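Uncharacterized protein (Bordetella bronchiseptica, PDB 4XG0) is probably a kinase of the DUF1537 family, phosphorylating acid sugars in a catabolic pathway with the help of a sugar-binding and a nucleotide-binding domain. Local coordinates at residues C139-P143 with A214-V220; A353-G359 with L398-A404; A88-R93 with A121-A126; L115-K120 with I179-L183; V46-W50 with R421-F425. All coordinates share one frame; numbering follows the deposited sequence.

Contact 1: C139-P143 with A214-V220; sequences CPAFP and ALDDADV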
# COMPACT_ATOMS: atom_id res chain seq x y z
N CYS A 139 12.88 -6.75 8.80
CA CYS A 139 13.22 -5.34 8.93
C CYS A 139 12.33 -4.67 10.00
O CYS A 139 11.24 -4.16 9.70
CB CYS A 139 13.04 -4.64 7.60
SG CYS A 139 13.32 -2.84 7.71
N PRO A 140 12.83 -4.60 11.23
CA PRO A 140 11.94 -4.10 12.29
C PRO A 140 11.95 -2.57 12.43
O PRO A 140 11.48 -2.01 13.44
CB PRO A 140 12.50 -4.78 13.56
CG PRO A 140 13.31 -5.92 13.05
CD PRO A 140 13.92 -5.40 11.80
N ALA A 141 12.51 -1.89 11.46
CA ALA A 141 12.55 -0.41 11.50
C ALA A 141 11.19 0.22 11.73
O ALA A 141 10.17 -0.25 11.21
CB ALA A 141 13.13 0.15 10.23
N PHE A 142 11.20 1.35 12.44
CA PHE A 142 9.99 2.13 12.65
C PHE A 142 10.45 3.56 12.68
O PHE A 142 10.68 4.14 13.73
CB PHE A 142 9.34 1.72 13.98
CG PHE A 142 7.87 2.04 14.07
CD1 PHE A 142 7.27 2.87 13.14
CD2 PHE A 142 7.12 1.51 15.09
CE1 PHE A 142 5.89 3.14 13.22
CE2 PHE A 142 5.73 1.79 15.16
CZ PHE A 142 5.15 2.59 14.24
N PRO A 143 10.68 4.13 11.50
CA PRO A 143 11.40 5.39 11.45
C PRO A 143 10.72 6.54 12.20
O PRO A 143 11.44 7.40 12.73
CB PRO A 143 11.51 5.67 9.96
CG PRO A 143 11.44 4.27 9.33
CD PRO A 143 10.53 3.50 10.18
N ALA A 214 16.77 -0.15 6.56
CA ALA A 214 15.84 0.95 6.28
C ALA A 214 16.15 2.09 7.22
O ALA A 214 16.16 1.91 8.44
CB ALA A 214 14.41 0.49 6.50
N LEU A 215 16.38 3.27 6.66
CA LEU A 215 16.58 4.48 7.47
C LEU A 215 15.29 5.33 7.63
O LEU A 215 15.13 6.09 8.60
CB LEU A 215 17.64 5.32 6.80
CG LEU A 215 18.37 6.34 7.66
CD1 LEU A 215 19.08 5.64 8.83
CD2 LEU A 215 19.39 7.04 6.77
N ASP A 216 14.40 5.21 6.65
CA ASP A 216 13.22 6.07 6.62
C ASP A 216 12.02 5.35 5.99
O ASP A 216 12.13 4.21 5.53
CB ASP A 216 13.49 7.41 5.91
CG ASP A 216 13.95 7.26 4.48
OD1 ASP A 216 13.82 6.16 3.89
OD2 ASP A 216 14.44 8.26 3.94
N ASP A 217 10.89 6.04 5.98
CA ASP A 217 9.64 5.48 5.47
C ASP A 217 9.78 5.15 4.00
O ASP A 217 9.20 4.17 3.52
CB ASP A 217 8.47 6.44 5.69
CG ASP A 217 8.02 6.49 7.14
OD1 ASP A 217 8.25 5.51 7.87
OD2 ASP A 217 7.43 7.51 7.55
N ALA A 218 10.50 5.99 3.25
CA ALA A 218 10.75 5.72 1.85
C ALA A 218 11.43 4.36 1.67
O ALA A 218 11.14 3.61 0.72
CB ALA A 218 11.58 6.86 1.19
N ASP A 219 12.39 4.08 2.55
CA ASP A 219 13.13 2.83 2.48
C ASP A 219 12.19 1.69 2.81
O ASP A 219 12.24 0.64 2.20
CB ASP A 219 14.26 2.80 3.48
CG ASP A 219 15.48 3.60 3.05
OD1 ASP A 219 15.63 4.01 1.88
OD2 ASP A 219 16.36 3.79 3.92
N VAL A 220 11.35 1.90 3.82
CA VAL A 220 10.37 0.89 4.22
C VAL A 220 9.37 0.64 3.09
O VAL A 220 8.99 -0.52 2.80
CB VAL A 220 9.67 1.25 5.51
CG1 VAL A 220 8.66 0.17 5.86
CG2 VAL A 220 10.70 1.37 6.65
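P143 leans over the start of helix 217-230, joining two loops at the C-terminal ends of neighbouring parallel strands, 135-139 and 209-212, in the large sheet of the sugar-binding domain. The contact is made by packing, mostly apolar, with polar bonds inside the second loop shaping the surface that is packed on.

In the packing, the ring of P143 does most. P143 CG rests 3.6 Å from the backbone C of D216, just where the chain turns into the helix, and also reaches V220 CG2 at 4.0 Å. V220 holds this methyl on the side of its own backbone N, with CG1 anti to that nitrogen (chi1 179°), and its side chain also meets L242 and P245 of helix 240-252. Nearer the strands, the methyl of A214 is met by two groups: C139 SG at 3.7 Å and A141 CB at 4.0 Å.

The polar part is a pair of aspartate bonds. D216 is the N-cap, its OD1 accepting from D219 N at 2.9 Å. D219 answers backwards, taking L215 N on the anti lone pair of OD2 in a nearly straight bond (169°), while its OD1 pairs with R222. These bonds fix the turn under the proline. The carboxylate of D217 borders the same ring, with OD1 3.7 Å from P143 CG.

Contact 2: A353-G359 with L398-A404; sequences AGVVATG and LPVVTKA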
# COMPACT_ATOMS: atom_id res chain seq x y z
N ALA A 353 -9.18 1.58 -12.73
CA ALA A 353 -9.11 1.38 -11.32
C ALA A 353 -9.79 2.49 -10.54
O ALA A 353 -10.16 2.30 -9.39
CB ALA A 353 -7.63 1.26 -10.89
N GLY A 354 -9.93 3.65 -11.18
CA GLY A 354 -10.52 4.85 -10.61
C GLY A 354 -10.27 6.06 -11.49
O GLY A 354 -9.57 5.97 -12.51
N VAL A 355 -10.85 7.18 -11.08
CA VAL A 355 -10.71 8.45 -11.76
C VAL A 355 -10.31 9.52 -10.77
O VAL A 355 -10.77 9.53 -9.63
CB VAL A 355 -12.02 8.89 -12.43
CG1 VAL A 355 -11.82 10.22 -13.19
CG2 VAL A 355 -12.48 7.83 -13.35
N VAL A 356 -9.43 10.41 -11.21
CA VAL A 356 -9.06 11.58 -10.46
C VAL A 356 -9.42 12.79 -11.33
O VAL A 356 -9.12 12.82 -12.54
CB VAL A 356 -7.53 11.62 -10.17
CG1 VAL A 356 -7.18 12.86 -9.41
CG2 VAL A 356 -7.09 10.40 -9.41
N ALA A 357 -10.12 13.77 -10.78
CA ALA A 357 -10.55 14.90 -11.59
C ALA A 357 -10.23 16.20 -10.89
O ALA A 357 -10.52 16.40 -9.71
CB ALA A 357 -12.07 14.81 -11.90
N THR A 358 -9.59 17.10 -11.64
CA THR A 358 -9.33 18.44 -11.17
C THR A 358 -9.42 19.43 -12.35
O THR A 358 -9.09 19.08 -13.47
CB THR A 358 -7.94 18.52 -10.48
OG1 THR A 358 -7.82 19.74 -9.74
CG2 THR A 358 -6.82 18.49 -11.49
N GLY A 359 -9.96 20.63 -12.14
CA GLY A 359 -10.62 21.00 -10.90
C GLY A 359 -12.12 20.73 -10.94
O GLY A 359 -12.55 19.71 -11.50
N LEU A 398 -17.11 3.01 -8.78
CA LEU A 398 -15.77 3.37 -9.22
C LEU A 398 -15.13 4.32 -8.24
O LEU A 398 -15.72 5.35 -7.91
CB LEU A 398 -15.80 4.02 -10.58
CG LEU A 398 -14.46 4.30 -11.25
CD1 LEU A 398 -13.77 3.02 -11.71
CD2 LEU A 398 -14.65 5.24 -12.38
N PRO A 399 -13.91 4.01 -7.79
CA PRO A 399 -13.21 5.00 -6.95
C PRO A 399 -12.94 6.31 -7.69
O PRO A 399 -12.62 6.33 -8.88
CB PRO A 399 -11.91 4.29 -6.60
CG PRO A 399 -12.28 2.78 -6.65
CD PRO A 399 -13.16 2.75 -7.90
N VAL A 400 -13.12 7.40 -6.96
CA VAL A 400 -12.97 8.74 -7.51
C VAL A 400 -12.30 9.65 -6.48
O VAL A 400 -12.50 9.50 -5.26
CB VAL A 400 -14.36 9.35 -7.93
CG1 VAL A 400 -15.35 9.29 -6.77
CG2 VAL A 400 -14.21 10.75 -8.46
N VAL A 401 -11.48 10.57 -6.99
CA VAL A 401 -10.86 11.62 -6.22
C VAL A 401 -11.15 12.91 -6.94
O VAL A 401 -11.02 13.00 -8.16
CB VAL A 401 -9.32 11.44 -6.16
CG1 VAL A 401 -8.63 12.70 -5.63
CG2 VAL A 401 -8.93 10.23 -5.33
N THR A 402 -11.56 13.92 -6.19
CA THR A 402 -11.79 15.21 -6.79
C THR A 402 -10.91 16.26 -6.08
O THR A 402 -10.50 16.10 -4.91
CB THR A 402 -13.29 15.58 -6.73
OG1 THR A 402 -13.76 15.34 -5.40
CG2 THR A 402 -14.08 14.70 -7.68
N LYS A 403 -10.62 17.33 -6.80
CA LYS A 403 -9.72 18.34 -6.26
C LYS A 403 -9.94 19.66 -6.97
O LYS A 403 -10.14 19.68 -8.18
CB LYS A 403 -8.25 17.92 -6.45
CG LYS A 403 -7.23 18.85 -5.87
CD LYS A 403 -5.79 18.41 -6.16
CE LYS A 403 -5.36 18.71 -7.60
NZ LYS A 403 -5.28 20.20 -7.86
N ALA A 404 -9.87 20.75 -6.22
CA ALA A 404 -9.94 22.05 -6.86
C ALA A 404 -8.65 22.27 -7.65
O ALA A 404 -7.58 21.76 -7.29
CB ALA A 404 -10.15 23.12 -5.84
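Strands 354-358 and 399-403 run parallel, 9° apart and with axes 4.7 Å from each other at closest approach, as neighbours in the mixed sheet of the nucleotide-binding domain. V355 N gives to P399 O, V401 N to V355 O, and A357 N to V401 O, the usual zigzag of a parallel pair in which each partner in turn donates and accepts. The next bond, K403 N to A357 O, is weak. CA-H...O contacts fill in beside these bonds, among them V400 CA to V355 O.

On one face, V356 and V401 lie side by side and point the same way, their CG1 methyls 4.1 Å apart. L413, A416 and I420 of helix 412-421 pack on V356 here. On the other face V355, modelled in two conformers, sends CG2 against L398 CD2 in one of them, a contact that is therefore tentative. L398 also lays CD1 near G354 CA, at 3.9 Å.

Polar side chains gather where the strands end. T358 carries OG1 anti to its backbone N (chi1 -166°), which takes the hydroxyl across to K403 O at 2.8 Å; it arrives from above the carbonyl plane, 65° out of it. K403 starts extended and then bends at its last two torsions, curling its ammonium back over the strand end. There K403 NZ is gripped by Q273 OE1, F407 O and, at 2.8 Å, A404 O. A weaker bond joins K403 NZ to T358 OG1 at 3.2 Å.

Contact 3: A88-R93 with A121-A126; sequences AAAVVR and AEIDAA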
# COMPACT_ATOMS: atom_id res chain seq x y z
N ALA A 88 7.73 -20.28 22.95
CA ALA A 88 7.37 -19.20 22.03
C ALA A 88 7.23 -19.76 20.62
O ALA A 88 6.27 -19.46 19.92
CB ALA A 88 8.46 -18.12 22.08
N ALA A 89 8.21 -20.55 20.20
CA ALA A 89 8.20 -21.19 18.90
C ALA A 89 6.95 -22.03 18.76
O ALA A 89 6.29 -22.00 17.71
CB ALA A 89 9.43 -22.06 18.72
N ALA A 90 6.61 -22.76 19.82
CA ALA A 90 5.44 -23.63 19.79
C ALA A 90 4.16 -22.88 19.42
O ALA A 90 3.43 -23.28 18.51
CB ALA A 90 5.27 -24.32 21.13
N VAL A 91 3.86 -21.82 20.16
CA VAL A 91 2.63 -21.08 19.92
C VAL A 91 2.62 -20.48 18.51
O VAL A 91 1.60 -20.51 17.82
CB VAL A 91 2.40 -20.00 21.00
CG1 VAL A 91 3.58 -19.03 21.08
CG2 VAL A 91 1.10 -19.23 20.73
N VAL A 92 3.77 -19.96 18.07
CA VAL A 92 3.89 -19.31 16.76
C VAL A 92 3.65 -20.30 15.59
O VAL A 92 2.93 -20.00 14.66
CB VAL A 92 5.26 -18.61 16.62
CG1 VAL A 92 5.57 -18.22 15.19
CG2 VAL A 92 5.38 -17.44 17.57
N ARG A 93 4.21 -21.51 15.65
CA ARG A 93 4.03 -22.47 14.55
C ARG A 93 2.57 -22.92 14.43
O ARG A 93 2.06 -23.24 13.33
CB ARG A 93 4.92 -23.72 14.78
CG ARG A 93 4.35 -24.74 15.74
CD ARG A 93 5.26 -25.97 15.80
NE ARG A 93 6.65 -25.58 16.05
CZ ARG A 93 7.28 -25.71 17.22
NH1 ARG A 93 8.54 -25.31 17.32
NH2 ARG A 93 6.68 -26.25 18.27
N ALA A 121 13.88 -17.70 17.30
CA ALA A 121 13.11 -18.93 17.46
C ALA A 121 11.76 -18.79 16.76
O ALA A 121 11.33 -19.69 16.04
CB ALA A 121 12.93 -19.27 18.96
N GLU A 122 11.14 -17.64 16.93
CA GLU A 122 9.77 -17.41 16.40
C GLU A 122 9.84 -17.24 14.89
O GLU A 122 8.99 -17.75 14.17
CB GLU A 122 9.10 -16.20 17.06
CG GLU A 122 8.75 -16.38 18.53
CD GLU A 122 7.79 -15.30 19.03
OE1 GLU A 122 7.24 -14.59 18.16
OE2 GLU A 122 7.56 -15.17 20.25
N ILE A 123 10.89 -16.59 14.40
CA ILE A 123 11.04 -16.40 12.95
C ILE A 123 11.23 -17.70 12.20
O ILE A 123 10.55 -17.95 11.22
CB ILE A 123 12.17 -15.40 12.62
CG1 ILE A 123 11.69 -13.98 12.96
CG2 ILE A 123 12.57 -15.51 11.15
CD1 ILE A 123 12.82 -12.97 13.06
N ASP A 124 12.16 -18.55 12.64
CA ASP A 124 12.30 -19.85 12.01
C ASP A 124 11.02 -20.69 12.04
O ASP A 124 10.67 -21.32 11.06
CB ASP A 124 13.44 -20.62 12.67
CG ASP A 124 14.80 -20.07 12.29
OD1 ASP A 124 14.88 -19.40 11.23
OD2 ASP A 124 15.76 -20.31 13.05
N ALA A 125 10.33 -20.70 13.18
CA ALA A 125 9.13 -21.50 13.31
C ALA A 125 8.05 -20.99 12.36
O ALA A 125 7.33 -21.76 11.74
CB ALA A 125 8.63 -21.47 14.74
N ALA A 126 7.96 -19.67 12.22
CA ALA A 126 6.92 -19.09 11.38
C ALA A 126 7.21 -19.39 9.91
O ALA A 126 6.33 -19.78 9.16
CB ALA A 126 6.82 -17.59 11.61
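V92 meets E122 at about a right angle, its CG2 lying against the carboxylate end of the glutamate, 3.5 Å from E122 CD. With CG1 anti to the backbone N (chi1 166°), V92 points that methyl at the next turn of the partner helix, 3.8 Å from A126 CB. A88 closes on the same glutamate, with CB 3.6 Å from E122 OE2. Beyond the glutamate the interface is almost all alanine: A125 CB sits 3.8 Å from A89 O and also touches A89 CB at 4.1 Å, and A121 borders A89 more loosely. R93 reaches A125 through its CB alone, while its guanidinium folds back along its own helix, with A89 O lying over the centre of one face.

Such small residues let the helices come close. The axes of 88-93 and 121-126 approach to 8.3 Å and cross at -32°, running in broadly the same direction, as expected of successive helices in a parallel alpha/beta fold with strand 106-110 between them.

In the next shell, E122 is held by its polar end. Its chain is extended beyond CG, carrying OE1 to a salt bridge with K109 and OE2 to a hydrogen bond with S80. The buried carboxylate therefore has partners for both oxygens, while methyls of V92 and A88 pack on the chain that carries it.

Contact 4: L115-K120 with I179-L183; sequences LRGAFK and IPTLL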
# COMPACT_ATOMS: atom_id res chain seq x y z
N LEU A 115 13.54 -5.60 19.03
CA LEU A 115 14.03 -6.99 19.04
C LEU A 115 13.76 -7.82 20.30
O LEU A 115 14.29 -8.91 20.40
CB LEU A 115 15.55 -7.04 18.82
CG LEU A 115 16.09 -6.14 17.72
CD1 LEU A 115 17.60 -6.32 17.57
CD2 LEU A 115 15.40 -6.39 16.38
N ARG A 116 12.97 -7.30 21.25
CA ARG A 116 12.73 -8.04 22.48
C ARG A 116 11.86 -9.23 22.15
O ARG A 116 10.87 -9.11 21.42
CB ARG A 116 12.08 -7.17 23.55
CG ARG A 116 12.97 -6.07 24.08
CD ARG A 116 12.21 -5.06 24.91
NE ARG A 116 11.25 -4.30 24.11
CZ ARG A 116 10.34 -3.45 24.60
NH1 ARG A 116 10.25 -3.25 25.91
NH2 ARG A 116 9.51 -2.81 23.78
N GLY A 117 12.26 -10.39 22.66
CA GLY A 117 11.55 -11.63 22.44
C GLY A 117 12.47 -12.77 22.07
O GLY A 117 13.68 -12.60 21.99
N ALA A 118 11.87 -13.95 21.84
CA ALA A 118 12.57 -15.10 21.28
C ALA A 118 12.68 -14.94 19.77
O ALA A 118 12.07 -15.68 18.99
CB ALA A 118 11.82 -16.39 21.63
N PHE A 119 13.49 -13.97 19.38
CA PHE A 119 13.43 -13.39 18.05
C PHE A 119 13.67 -14.42 16.96
O PHE A 119 12.82 -14.60 16.07
CB PHE A 119 14.44 -12.25 17.97
CG PHE A 119 14.15 -11.25 16.91
CD1 PHE A 119 13.16 -10.31 17.08
CD2 PHE A 119 14.91 -11.22 15.75
CE1 PHE A 119 12.93 -9.37 16.07
CE2 PHE A 119 14.67 -10.30 14.76
CZ PHE A 119 13.70 -9.38 14.93
N LYS A 120 14.81 -15.13 17.04
CA LYS A 120 15.15 -16.09 16.02
C LYS A 120 14.24 -17.28 16.09
O LYS A 120 13.85 -17.81 15.07
CB LYS A 120 16.63 -16.58 16.17
CG LYS A 120 17.02 -17.58 15.11
CD LYS A 120 18.48 -18.14 15.40
CE LYS A 120 18.80 -19.39 14.61
NZ LYS A 120 18.74 -19.16 13.14
N ILE A 179 21.28 -7.74 13.53
CA ILE A 179 20.22 -8.72 13.37
C ILE A 179 20.74 -9.94 12.59
O ILE A 179 20.39 -11.07 12.92
CB ILE A 179 18.94 -8.11 12.74
CG1 ILE A 179 18.52 -6.89 13.55
CG2 ILE A 179 17.86 -9.17 12.71
CD1 ILE A 179 17.45 -6.02 12.90
N PRO A 180 21.62 -9.72 11.59
CA PRO A 180 22.17 -10.87 10.84
C PRO A 180 22.95 -11.85 11.73
O PRO A 180 22.92 -13.06 11.50
CB PRO A 180 23.05 -10.20 9.79
CG PRO A 180 22.49 -8.81 9.64
CD PRO A 180 22.00 -8.43 10.99
N THR A 181 23.63 -11.34 12.74
CA THR A 181 24.30 -12.19 13.72
C THR A 181 23.26 -12.90 14.60
O THR A 181 23.33 -14.11 14.81
CB THR A 181 25.25 -11.35 14.56
OG1 THR A 181 26.27 -10.82 13.71
CG2 THR A 181 25.91 -12.19 15.65
N LEU A 182 22.27 -12.14 15.08
CA LEU A 182 21.19 -12.69 15.91
C LEU A 182 20.51 -13.86 15.21
O LEU A 182 20.25 -14.90 15.83
CB LEU A 182 20.17 -11.59 16.25
CG LEU A 182 18.97 -11.90 17.16
CD1 LEU A 182 19.43 -12.39 18.52
CD2 LEU A 182 18.11 -10.64 17.29
N LEU A 183 20.26 -13.69 13.91
CA LEU A 183 19.53 -14.71 13.14
C LEU A 183 20.43 -15.71 12.41
O LEU A 183 19.96 -16.78 12.04
CB LEU A 183 18.61 -14.05 12.10
CG LEU A 183 17.54 -13.13 12.65
CD1 LEU A 183 16.72 -12.62 11.51
CD2 LEU A 183 16.65 -13.83 13.64
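K120 NZ donates to L183 O at 2.9 Å, approaching 35° out of the carbonyl plane, and the same ammonium forms a salt bridge with D124 one turn further along its own helix. The lysine is extended until its last torsion, where a bend (chi4 60°) drops NZ onto the carbonyl at the end of helix 179-183. On the way it slides past L183 in the opposite direction, so that L183 CD2 lies 3.7 Å from K120 CB and the aliphatic part of the lysine is used for packing.

F119, the residue before it, is the hydrophobic centre. Its CG is anti to the backbone N (chi1 -158°), which swings the ring toward the short helix, where three residues meet it along one side. L183 CD2 comes to the ring edge, near its plane, 3.8 Å from F119 CD2. L182 crosses the phenylalanine at about a right angle and brings its own CD2 to 3.6 Å from F119 CD2. From one turn back, I179 sets CG2 4.0 Å from F119 CE2. I179 CD1 then touches L115 CD2 at 4.1 Å, and both of these residues pack on L154 of strand 153-156.

The contact joins the loop and first turn of helix 119-130, with A118 at its N-cap, to the small helix 179-183 leading into edge strand 186-188. It is packing of a loop and helix start on a short helix of an alpha/beta domain, closed on its exposed side by a lysine-to-carbonyl bond.

Contact 5: V46-W50 with R421-F425; sequences VRAGW and RERRF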
# COMPACT_ATOMS: atom_id res chain seq x y z
N VAL A 46 -6.99 -1.70 8.60
CA VAL A 46 -8.31 -1.08 8.52
C VAL A 46 -8.24 0.27 7.80
O VAL A 46 -9.14 0.62 6.99
CB VAL A 46 -8.84 -0.83 9.92
CG1 VAL A 46 -10.08 0.09 9.85
CG2 VAL A 46 -9.17 -2.13 10.61
N ARG A 47 -7.19 1.02 8.08
CA ARG A 47 -7.02 2.38 7.55
C ARG A 47 -6.72 2.37 6.07
O ARG A 47 -6.99 3.36 5.36
CB ARG A 47 -5.99 3.19 8.38
CG ARG A 47 -6.50 3.46 9.73
CD ARG A 47 -5.60 4.31 10.58
NE ARG A 47 -6.39 5.03 11.57
CZ ARG A 47 -5.88 5.70 12.61
NH1 ARG A 47 -6.70 6.33 13.45
NH2 ARG A 47 -4.57 5.72 12.81
N ALA A 48 -6.31 1.22 5.54
CA ALA A 48 -6.10 1.03 4.09
C ALA A 48 -7.27 0.33 3.36
O ALA A 48 -7.19 -0.06 2.18
CB ALA A 48 -4.81 0.31 3.88
N GLY A 49 -8.37 0.17 4.11
CA GLY A 49 -9.59 -0.36 3.57
C GLY A 49 -9.93 -1.81 3.82
O GLY A 49 -11.00 -2.26 3.43
N TRP A 50 -9.01 -2.55 4.43
CA TRP A 50 -9.23 -3.97 4.69
C TRP A 50 -10.21 -4.22 5.84
O TRP A 50 -10.07 -3.66 6.92
CB TRP A 50 -7.92 -4.64 5.03
CG TRP A 50 -6.88 -4.65 3.95
CD1 TRP A 50 -5.79 -3.80 3.83
CD2 TRP A 50 -6.80 -5.55 2.84
NE1 TRP A 50 -5.07 -4.14 2.72
CE2 TRP A 50 -5.64 -5.21 2.11
CE3 TRP A 50 -7.57 -6.64 2.41
CZ2 TRP A 50 -5.25 -5.92 0.94
CZ3 TRP A 50 -7.18 -7.33 1.24
CH2 TRP A 50 -6.00 -6.98 0.55
N ARG A 421 -5.04 3.17 -5.94
CA ARG A 421 -4.50 1.84 -6.14
C ARG A 421 -4.29 1.14 -4.81
O ARG A 421 -4.53 -0.03 -4.68
CB ARG A 421 -3.17 1.91 -6.86
CG ARG A 421 -3.29 2.47 -8.22
CD ARG A 421 -2.10 2.17 -9.09
NE ARG A 421 -2.64 2.11 -10.43
CZ ARG A 421 -3.19 1.02 -10.95
NH1 ARG A 421 -3.20 -0.12 -10.28
NH2 ARG A 421 -3.70 1.09 -12.15
N GLU A 422 -3.82 1.91 -3.82
CA GLU A 422 -3.36 1.34 -2.56
C GLU A 422 -4.42 1.24 -1.48
O GLU A 422 -4.11 1.07 -0.32
CB GLU A 422 -2.17 2.14 -2.07
CG GLU A 422 -0.99 1.94 -2.99
CD GLU A 422 0.28 2.57 -2.47
OE1 GLU A 422 0.22 3.49 -1.62
OE2 GLU A 422 1.34 2.15 -2.96
N ARG A 423 -5.69 1.41 -1.88
CA ARG A 423 -6.81 1.19 -0.99
C ARG A 423 -7.54 -0.06 -1.42
O ARG A 423 -7.71 -0.29 -2.61
CB ARG A 423 -7.76 2.38 -1.03
CG ARG A 423 -9.05 2.16 -0.29
CD ARG A 423 -9.73 3.45 0.06
NE ARG A 423 -8.94 4.16 1.06
CZ ARG A 423 -9.12 4.04 2.38
NH1 ARG A 423 -8.33 4.72 3.20
NH2 ARG A 423 -10.08 3.27 2.88
N ARG A 424 -7.95 -0.83 -0.43
CA ARG A 424 -8.79 -2.01 -0.64
C ARG A 424 -10.23 -1.51 -0.66
O ARG A 424 -10.69 -0.87 0.29
CB ARG A 424 -8.59 -3.00 0.48
CG ARG A 424 -9.41 -4.26 0.28
CD ARG A 424 -8.94 -5.01 -0.97
NE ARG A 424 -9.66 -6.28 -1.09
CZ ARG A 424 -10.22 -6.74 -2.20
NH1 ARG A 424 -10.19 -6.04 -3.33
NH2 ARG A 424 -10.85 -7.92 -2.18
N PHE A 425 -10.93 -1.81 -1.75
CA PHE A 425 -12.35 -1.49 -1.84
C PHE A 425 -13.17 -2.77 -1.77
O PHE A 425 -12.81 -3.74 -2.39
CB PHE A 425 -12.62 -0.78 -3.16
CG PHE A 425 -11.99 0.56 -3.26
CD1 PHE A 425 -12.65 1.67 -2.77
CD2 PHE A 425 -10.74 0.71 -3.84
CE1 PHE A 425 -12.08 2.93 -2.89
CE2 PHE A 425 -10.13 1.96 -3.92
CZ PHE A 425 -10.81 3.08 -3.46
O HOH W 1 -10.43 3.08 5.70
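A48 and G49 meet R423 and R424 where a Schellman motif ends helix 35-47, G49 being its C-prime residue with positive phi. This turn of the sugar-binding domain is joined here to the C-terminal tail that follows helix 412-421.

The backbone bond is R424 N to A48 O, 2.8 Å long and almost straight at 176°, the nitrogen coming nearly along the C=O axis. R423 CA and G49 CA add CA-H...O contacts, to A48 O and R424 O respectively. Without a side chain, G49 lets the tail pass close by.

R423 supplies the second polar link. Its chain bends at chi3 (-68°) and brings the guanidinium over the end of the helix, with A48 C beneath one face. R423 NH1 gives a weak bond to R47 O at 2.9 Å. R423 NH2 donates to a water lying in the guanidinium plane at its edge, 2.8 Å away, and that water in turn donates to V46 O. Two carbonyls of the last helical turn thus reach one arginine, one by a weak bond and one through water.

The CH-pi contact is between R424 and W50. The aliphatic chain of R424 lies over one face of the indole, while its NE forms a salt bridge with E72. W50 is held in turn by NE1, which bonds to A247 O. R424 CG stands 3.9 Å from the centroid of the six-membered ring of W50, 19° off the normal.

From the N terminus, 46-50 comes first and finds its partner, 421-425, only at the far end of the chain, so contact 5 closes a loop that contains all the others and ties the two domains together. Within the sugar-binding domain, contact 3 opens at 88-93; before it closes at 121-126, contact 4 opens at 115-120, so the two cross and share helix 119-130. Contact 1 opens at 139-143, before contact 4 closes at 179-183, and itself closes at 214-220, crossing contact 4; P140 packs on I179, F119 and L115. Contact 2 follows in the nucleotide-binding domain, opening at 353-359 and closing at 398-404, and touches contact 5 through P399 and F425.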